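Erythrocyte membrane protein 1 (Plasmodium falciparum, PDB 2XU0) probably binds host cell-surface receptors as a parasite adhesin, this chain being its N-terminal NTS-DBL1 domain, the part involved in rosetting. Local coordinates at residues P132-R135 with R136-D140; D350-C354 with T355-L359. The protein carries 10 engineered substitutions. All coordinates share one frame; numbering follows the deposited sequence.

Contact 1 of 2, residues P132-R135 with R136-D140; sequences PPRR and RHICD
Each branch of Ile-138 meets a different guanidinium group. Its CD1 lies at the edge of the Arg-134 group, near the plane and 4.2 Å from NH1, while CG2 comes obliquely to within 3.3 Å of NH1 of Arg-135. A water occupies the in-plane edge of the Arg-135 guanidinium. The His-137 ring carries CB of Arg-136 centrally over one face, 3.9 Å above the plane, and its CD2 approaches Pro-133 O at 3.3 Å.

The backbone beneath is a single helical turn, with Pro-132 as N-cap and His-137 the first residue to leave helical geometry. Arg-136 N donates to Pro-132 O over 3.0 Å, almost straight at 169°; the next bond, His-137 N to Pro-133 O, is weak. Ile-138 N then turns back to Arg-135 O (3.1 Å), arriving well above the carbonyl plane.

A bend at chi2 (71°) carries the Arg-135 chain obliquely across Ile-138 and toward Asp-140. NH1 of Arg-135 and OD2 of Asp-140 stay 4.6 Å apart; one water links them, and a second, held only weakly by NH2, also donates to OD2. Direct charge pairing comes from elsewhere: Asp-207 for Arg-135, Asp-198 and Glu-318 for Arg-134, and Arg-100 for OD1 of Asp-140. Next to Asp-140, Cys-139 centres an inverse gamma turn and is disulfide-bonded to Cys-97.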
ATOM      1  N   PRO A 132       3.942   2.226  -4.785  1.00 30.43           N
ATOM      2  CA  PRO A 132       4.127   0.777  -4.608  1.00 29.44           C
ATOM      3  C   PRO A 132       3.871   0.009  -5.904  1.00 29.46           C
ATOM      4  O   PRO A 132       3.139   0.497  -6.767  1.00 28.11           O
ATOM      5  CB  PRO A 132       3.104   0.416  -3.523  1.00 30.62           C
ATOM      6  CG  PRO A 132       2.072   1.429  -3.610  1.00 35.17           C
ATOM      7  CD  PRO A 132       2.655   2.673  -4.220  1.00 30.99           C
ATOM      8  N   PRO A 133       4.464  -1.181  -6.074  1.00 28.36           N
ATOM      9  CA  PRO A 133       4.203  -1.964  -7.314  1.00 29.56           C
ATOM     10  C   PRO A 133       2.719  -2.225  -7.594  1.00 31.99           C
ATOM     11  O   PRO A 133       2.323  -2.194  -8.759  1.00 31.13           O
ATOM     12  CB  PRO A 133       5.036  -3.253  -7.121  1.00 31.08           C
ATOM     13  CG  PRO A 133       5.405  -3.274  -5.721  1.00 34.73           C
ATOM     14  CD  PRO A 133       5.401  -1.886  -5.176  1.00 29.38           C
ATOM     15  N   ARG A 134       1.855  -2.314  -6.517  1.00 29.34           N
ATOM     16  CA  ARG A 134       0.412  -2.459  -6.706  1.00 28.77           C
ATOM     17  C   ARG A 134      -0.118  -1.236  -7.473  1.00 32.72           C
ATOM     18  O   ARG A 134      -0.950  -1.391  -8.347  1.00 31.67           O
ATOM     19  CB  ARG A 134      -0.318  -2.676  -5.354  1.00 29.20           C
ATOM     20  CG  ARG A 134      -1.840  -2.965  -5.451  1.00 30.06           C
ATOM     21  CD  ARG A 134      -2.636  -2.525  -4.213  1.00 35.81           C
ATOM     22  NE  ARG A 134      -2.068  -1.307  -3.620  1.00 28.18           N
ATOM     23  CZ  ARG A 134      -2.301  -0.075  -4.048  1.00 35.04           C
ATOM     24  NH1 ARG A 134      -3.182   0.144  -5.015  1.00 31.81           N
ATOM     25  NH2 ARG A 134      -1.664   0.951  -3.508  1.00 29.66           N
ATOM     26  N   ARG A 135       0.397  -0.021  -7.182  1.00 30.55           N
ATOM     27  CA  ARG A 135      -0.049   1.183  -7.878  1.00 29.99           C
ATOM     28  C   ARG A 135       0.510   1.247  -9.278  1.00 32.50           C
ATOM     29  O   ARG A 135      -0.222   1.605 -10.187  1.00 33.74           O
ATOM     30  CB  ARG A 135       0.301   2.500  -7.085  1.00 29.06           C
ATOM     31  CG  ARG A 135       0.125   3.817  -7.881  1.00 31.64           C
ATOM     32  CD  ARG A 135      -1.347   4.153  -8.133  1.00 31.59           C
ATOM     33  NE  ARG A 135      -1.528   5.270  -9.075  1.00 29.73           N
ATOM     34  CZ  ARG A 135      -1.598   5.159 -10.402  1.00 42.42           C
ATOM     35  NH1 ARG A 135      -1.470   3.975 -10.987  1.00 41.04           N
ATOM     36  NH2 ARG A 135      -1.809   6.228 -11.153  1.00 27.34           N
ATOM     37  N   ARG A 136       1.822   1.060  -9.424  1.00 32.48           N
ATOM     38  CA  ARG A 136       2.530   1.157 -10.713  1.00 34.15           C
ATOM     39  C   ARG A 136       1.802   0.430 -11.865  1.00 41.06           C
ATOM     40  O   ARG A 136       1.644   0.982 -12.958  1.00 42.35           O
ATOM     41  CB  ARG A 136       3.948   0.579 -10.573  1.00 32.18           C
ATOM     42  CG  ARG A 136       4.911   1.435  -9.764  1.00 33.40           C
ATOM     43  CD  ARG A 136       6.272   0.788  -9.741  1.00 35.76           C
ATOM     44  NE  ARG A 136       7.004   1.123 -10.966  1.00 40.34           N
ATOM     45  CZ  ARG A 136       8.294   0.875 -11.158  1.00 57.35           C
ATOM     46  NH1 ARG A 136       9.007   0.261 -10.220  1.00 47.79           N
ATOM     47  NH2 ARG A 136       8.883   1.234 -12.291  1.00 44.79           N
ATOM     48  N   HIS A 137       1.308  -0.773 -11.594  1.00 36.96           N
ATOM     49  CA  HIS A 137       0.672  -1.597 -12.621  1.00 36.31           C
ATOM     50  C   HIS A 137      -0.837  -1.706 -12.525  1.00 41.00           C
ATOM     51  O   HIS A 137      -1.414  -2.613 -13.110  1.00 40.48           O
ATOM     52  CB  HIS A 137       1.357  -2.968 -12.673  1.00 36.01           C
ATOM     53  CG  HIS A 137       2.840  -2.892 -12.517  1.00 38.42           C
ATOM     54  ND1 HIS A 137       3.640  -2.249 -13.461  1.00 40.30           N
ATOM     55  CD2 HIS A 137       3.629  -3.377 -11.534  1.00 38.93           C
ATOM     56  CE1 HIS A 137       4.881  -2.374 -13.018  1.00 38.58           C
ATOM     57  NE2 HIS A 137       4.925  -3.050 -11.866  1.00 38.75           N
ATOM     58  N   ILE A 138      -1.487  -0.742 -11.843  1.00 38.39           N
ATOM     59  CA  ILE A 138      -2.941  -0.673 -11.680  1.00 38.57           C
ATOM     60  C   ILE A 138      -3.684  -0.808 -13.031  1.00 44.70           C
ATOM     61  O   ILE A 138      -3.218  -0.282 -14.054  1.00 43.57           O
ATOM     62  CB  ILE A 138      -3.354   0.600 -10.863  1.00 40.72           C
ATOM     63  CG1 ILE A 138      -4.375   0.253  -9.775  1.00 39.50           C
ATOM     64  CG2 ILE A 138      -3.834   1.781 -11.761  1.00 41.83           C
ATOM     65  CD1 ILE A 138      -4.642   1.358  -8.729  1.00 40.47           C
ATOM     66  N   CYS A 139      -4.833  -1.505 -13.023  1.00 40.86           N
ATOM     67  CA  CYS A 139      -5.635  -1.724 -14.235  1.00 41.02           C
ATOM     68  C   CYS A 139      -6.514  -0.533 -14.589  1.00 43.58           C
ATOM     69  O   CYS A 139      -7.732  -0.599 -14.415  1.00 44.03           O
ATOM     70  CB  CYS A 139      -6.443  -3.015 -14.128  1.00 41.70           C
ATOM     71  SG  CYS A 139      -5.439  -4.500 -13.888  0.75 46.31           S
ATOM     72  N   ASP A 140      -5.901   0.542 -15.139  1.00 39.08           N
ATOM     73  CA  ASP A 140      -6.546   1.815 -15.486  1.00 38.86           C
ATOM     74  C   ASP A 140      -6.615   2.099 -17.007  1.00 41.93           C
ATOM     75  O   ASP A 140      -7.071   3.169 -17.420  1.00 38.16           O
ATOM     76  CB  ASP A 140      -5.752   2.971 -14.792  1.00 41.80           C
ATOM     77  CG  ASP A 140      -4.342   3.224 -15.348  1.00 52.87           C
ATOM     78  OD1 ASP A 140      -3.807   2.342 -16.077  1.00 53.10           O
ATOM     79  OD2 ASP A 140      -3.749   4.261 -15.005  1.00 61.19           O
TER
HETATM   80  O   HOH W   1      -3.639   6.409 -13.562  1.00 39.12           O
HETATM   81  O   HOH W   2      -1.301   3.771 -13.938  1.00 46.90           O

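Contact 2 of 2, residues D350-C354 with T355-L359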
ATOM      1  N   ASP A 350      30.860 -14.717   4.767  1.00 44.63           N
ATOM      2  CA  ASP A 350      32.111 -14.783   3.984  1.00 45.63           C
ATOM      3  C   ASP A 350      32.299 -16.164   3.281  1.00 50.22           C
ATOM      4  O   ASP A 350      33.317 -16.389   2.621  1.00 51.30           O
ATOM      5  CB  ASP A 350      33.352 -14.452   4.862  1.00 47.51           C
ATOM      6  CG  ASP A 350      33.238 -13.223   5.757  1.00 58.10           C
ATOM      7  OD1 ASP A 350      33.229 -12.093   5.217  1.00 57.92           O
ATOM      8  OD2 ASP A 350      33.237 -13.393   7.005  1.00 63.13           O
ATOM      9  N   GLY A 351      31.326 -17.054   3.431  1.00 46.55           N
ATOM     10  CA  GLY A 351      31.355 -18.398   2.862  1.00 47.65           C
ATOM     11  C   GLY A 351      32.208 -19.391   3.639  1.00 52.87           C
ATOM     12  O   GLY A 351      32.581 -20.442   3.104  1.00 52.64           O
ATOM     13  N   HIS A 352      32.532 -19.073   4.912  1.00 48.54           N
ATOM     14  CA  HIS A 352      33.318 -19.975   5.763  1.00 48.13           C
ATOM     15  C   HIS A 352      32.419 -21.042   6.363  1.00 50.97           C
ATOM     16  O   HIS A 352      31.252 -20.767   6.682  1.00 49.57           O
ATOM     17  CB  HIS A 352      34.006 -19.222   6.917  1.00 49.12           C
ATOM     18  CG  HIS A 352      34.901 -18.100   6.498  1.00 52.60           C
ATOM     19  ND1 HIS A 352      35.351 -17.168   7.413  1.00 54.51           N
ATOM     20  CD2 HIS A 352      35.411 -17.797   5.276  1.00 54.31           C
ATOM     21  CE1 HIS A 352      36.110 -16.330   6.726  1.00 53.91           C
ATOM     22  NE2 HIS A 352      36.171 -16.666   5.438  1.00 54.26           N
ATOM     23  N   ASP A 353      32.968 -22.258   6.532  1.00 46.76           N
ATOM     24  CA  ASP A 353      32.251 -23.341   7.189  1.00 46.35           C
ATOM     25  C   ASP A 353      32.633 -23.216   8.664  1.00 50.59           C
ATOM     26  O   ASP A 353      33.768 -23.536   9.045  1.00 50.78           O
ATOM     27  CB  ASP A 353      32.614 -24.715   6.585  1.00 48.04           C
ATOM     28  CG  ASP A 353      32.001 -25.930   7.266  1.00 56.46           C
ATOM     29  OD1 ASP A 353      31.185 -25.746   8.211  1.00 55.18           O
ATOM     30  OD2 ASP A 353      32.333 -27.070   6.858  1.00 62.60           O
ATOM     31  N   CYS A 354      31.693 -22.716   9.486  1.00 46.24           N
ATOM     32  CA  CYS A 354      31.909 -22.473  10.914  1.00 46.14           C
ATOM     33  C   CYS A 354      32.214 -23.738  11.736  1.00 50.01           C
ATOM     34  O   CYS A 354      32.856 -23.641  12.791  1.00 49.62           O
ATOM     35  CB  CYS A 354      30.766 -21.645  11.506  1.00 46.57           C
ATOM     36  SG  CYS A 354      30.478 -20.064  10.652  1.00 50.19           S
ATOM     37  N   THR A 355      31.841 -24.923  11.199  1.00 45.40           N
ATOM     38  CA  THR A 355      32.122 -26.228  11.808  1.00 45.71           C
ATOM     39  C   THR A 355      33.612 -26.619  11.657  1.00 50.83           C
ATOM     40  O   THR A 355      34.098 -27.490  12.388  1.00 50.62           O
ATOM     41  CB  THR A 355      31.146 -27.330  11.316  1.00 51.11           C
ATOM     42  OG1 THR A 355      31.513 -27.775  10.008  1.00 52.15           O
ATOM     43  CG2 THR A 355      29.679 -26.894  11.344  1.00 46.17           C
ATOM     44  N   GLN A 356      34.328 -25.973  10.719  1.00 47.92           N
ATOM     45  CA  GLN A 356      35.753 -26.229  10.464  1.00 47.74           C
ATOM     46  C   GLN A 356      36.598 -24.938  10.440  1.00 52.69           C
ATOM     47  O   GLN A 356      37.736 -24.959   9.954  1.00 50.60           O
ATOM     48  CB  GLN A 356      35.927 -27.003   9.149  1.00 48.45           C
ATOM     49  CG  GLN A 356      35.213 -28.347   9.140  1.00 58.64           C
ATOM     50  CD  GLN A 356      35.447 -29.072   7.852  1.00 69.26           C
ATOM     51  OE1 GLN A 356      36.524 -29.648   7.615  1.00 63.61           O
ATOM     52  NE2 GLN A 356      34.432 -29.060   7.000  1.00 55.38           N
ATOM     53  N   THR A 357      36.046 -23.822  10.974  1.00 51.11           N
ATOM     54  CA  THR A 357      36.709 -22.509  11.000  1.00 51.39           C
ATOM     55  C   THR A 357      36.945 -22.034  12.425  1.00 58.16           C
ATOM     56  O   THR A 357      36.082 -22.199  13.296  1.00 57.72           O
ATOM     57  CB  THR A 357      35.912 -21.489  10.144  1.00 56.48           C
ATOM     58  OG1 THR A 357      35.871 -21.960   8.800  1.00 50.81           O
ATOM     59  CG2 THR A 357      36.501 -20.073  10.159  1.00 54.84           C
ATOM     60  N   ASN A 358      38.120 -21.437  12.648  1.00 56.96           N
ATOM     61  CA  ASN A 358      38.525 -20.856  13.919  1.00 58.15           C
ATOM     62  C   ASN A 358      39.222 -19.529  13.623  1.00 64.72           C
ATOM     63  O   ASN A 358      40.417 -19.508  13.314  1.00 63.35           O
ATOM     64  CB  ASN A 358      39.426 -21.812  14.700  1.00 59.86           C
ATOM     65  CG  ASN A 358      39.456 -21.533  16.179  1.00 80.05           C
ATOM     66  OD1 ASN A 358      39.871 -20.457  16.632  1.00 75.13           O
ATOM     67  ND2 ASN A 358      39.018 -22.507  16.967  1.00 69.51           N
ATOM     68  N   LEU A 359      38.447 -18.423  13.675  1.00 63.99           N
ATOM     69  CA  LEU A 359      38.942 -17.072  13.395  1.00 65.33           C
ATOM     70  C   LEU A 359      39.996 -16.578  14.406  1.00 72.13           C
ATOM     71  O   LEU A 359      40.885 -15.804  14.033  1.00 71.79           O
ATOM     72  CB  LEU A 359      37.785 -16.064  13.223  1.00 65.37           C
ATOM     73  CG  LEU A 359      36.733 -16.379  12.144  1.00 69.59           C
ATOM     74  CD1 LEU A 359      35.576 -15.424  12.224  1.00 69.60           C
ATOM     75  CD2 LEU A 359      37.320 -16.318  10.760  1.00 71.91           C
TER
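Asp-353 binds the residues that follow it through both its carboxylate and its carbonyl. OD1 takes two bonds from Thr-355, one from OG1 at 2.7 Å on the syn side and one from the backbone N at 3.2 Å, both from the same face of the carboxylate. OD2 is left for Gln-356, whose NE2 donates from above the carboxylate plane at 2.9 Å. The amide stands almost perpendicular to the carboxylate, the two planes being 89° apart. The carbonyl oxygen is likewise shared: Gln-356 N reaches it at 3.0 Å and Thr-357 OG1 at 2.6 Å, from opposite faces of the carbonyl plane.

The bond from Gln-356 N closes a type I beta turn from Asp-353 to Gln-356, and the one from Thr-355 N to OD1 nests an Asx turn in it, the aspartate side chain receiving the N-H two residues ahead. Two torsions set up the arrangement. CG of Asp-353 is trans to its own N (chi1 176°), which carries the carboxylate forward over the turn, and OG1 of Thr-355 sits between its backbone N and carbonyl carbon (chi1 78°), where hydroxyl and N-H can meet the same oxygen.

Further out, the Thr-357 hydroxyl, which donates to Asp-353 O, also accepts from the backbone N of Phe-365, so a second part of the loop fixes its position. His-352 crosses Thr-357 and Leu-359 at about right angles, with ND1 4.0 Å from Leu-359 CD2; CB of Asp-350 covers part of one ring face. Ile-364 packs on both His-352 and Leu-359. Behind the turn, Cys-354 is disulfide-bonded to Cys-470 and touches Val-475 of strand 475-477, joining this loop to the C-terminal end of the chain.

In the fold
The two contacts illustrate how short-range bonding adapts to its surroundings. Both are partly buried. Contact 1, in the Duffy binding domain, has its centre about 10 Å from that of the chain and most of its touching residues buried, none exposed, among helices 154-175, 186-204 and 311-338. Contact 2, in the C-terminal DBL subdomain, is more peripheral, its centre about 41 Å from the chain's, with Gln-356 exposed. They share no helix or strand. At contact 1 a helical turn sends Arg-134 and Arg-135 to acidic partners on helices 186-204 and 311-338 and in a loop, whereas at contact 2 one aspartate gathers the bonds of its own turn. Each includes a disulfide cysteine tying it to distant sequence.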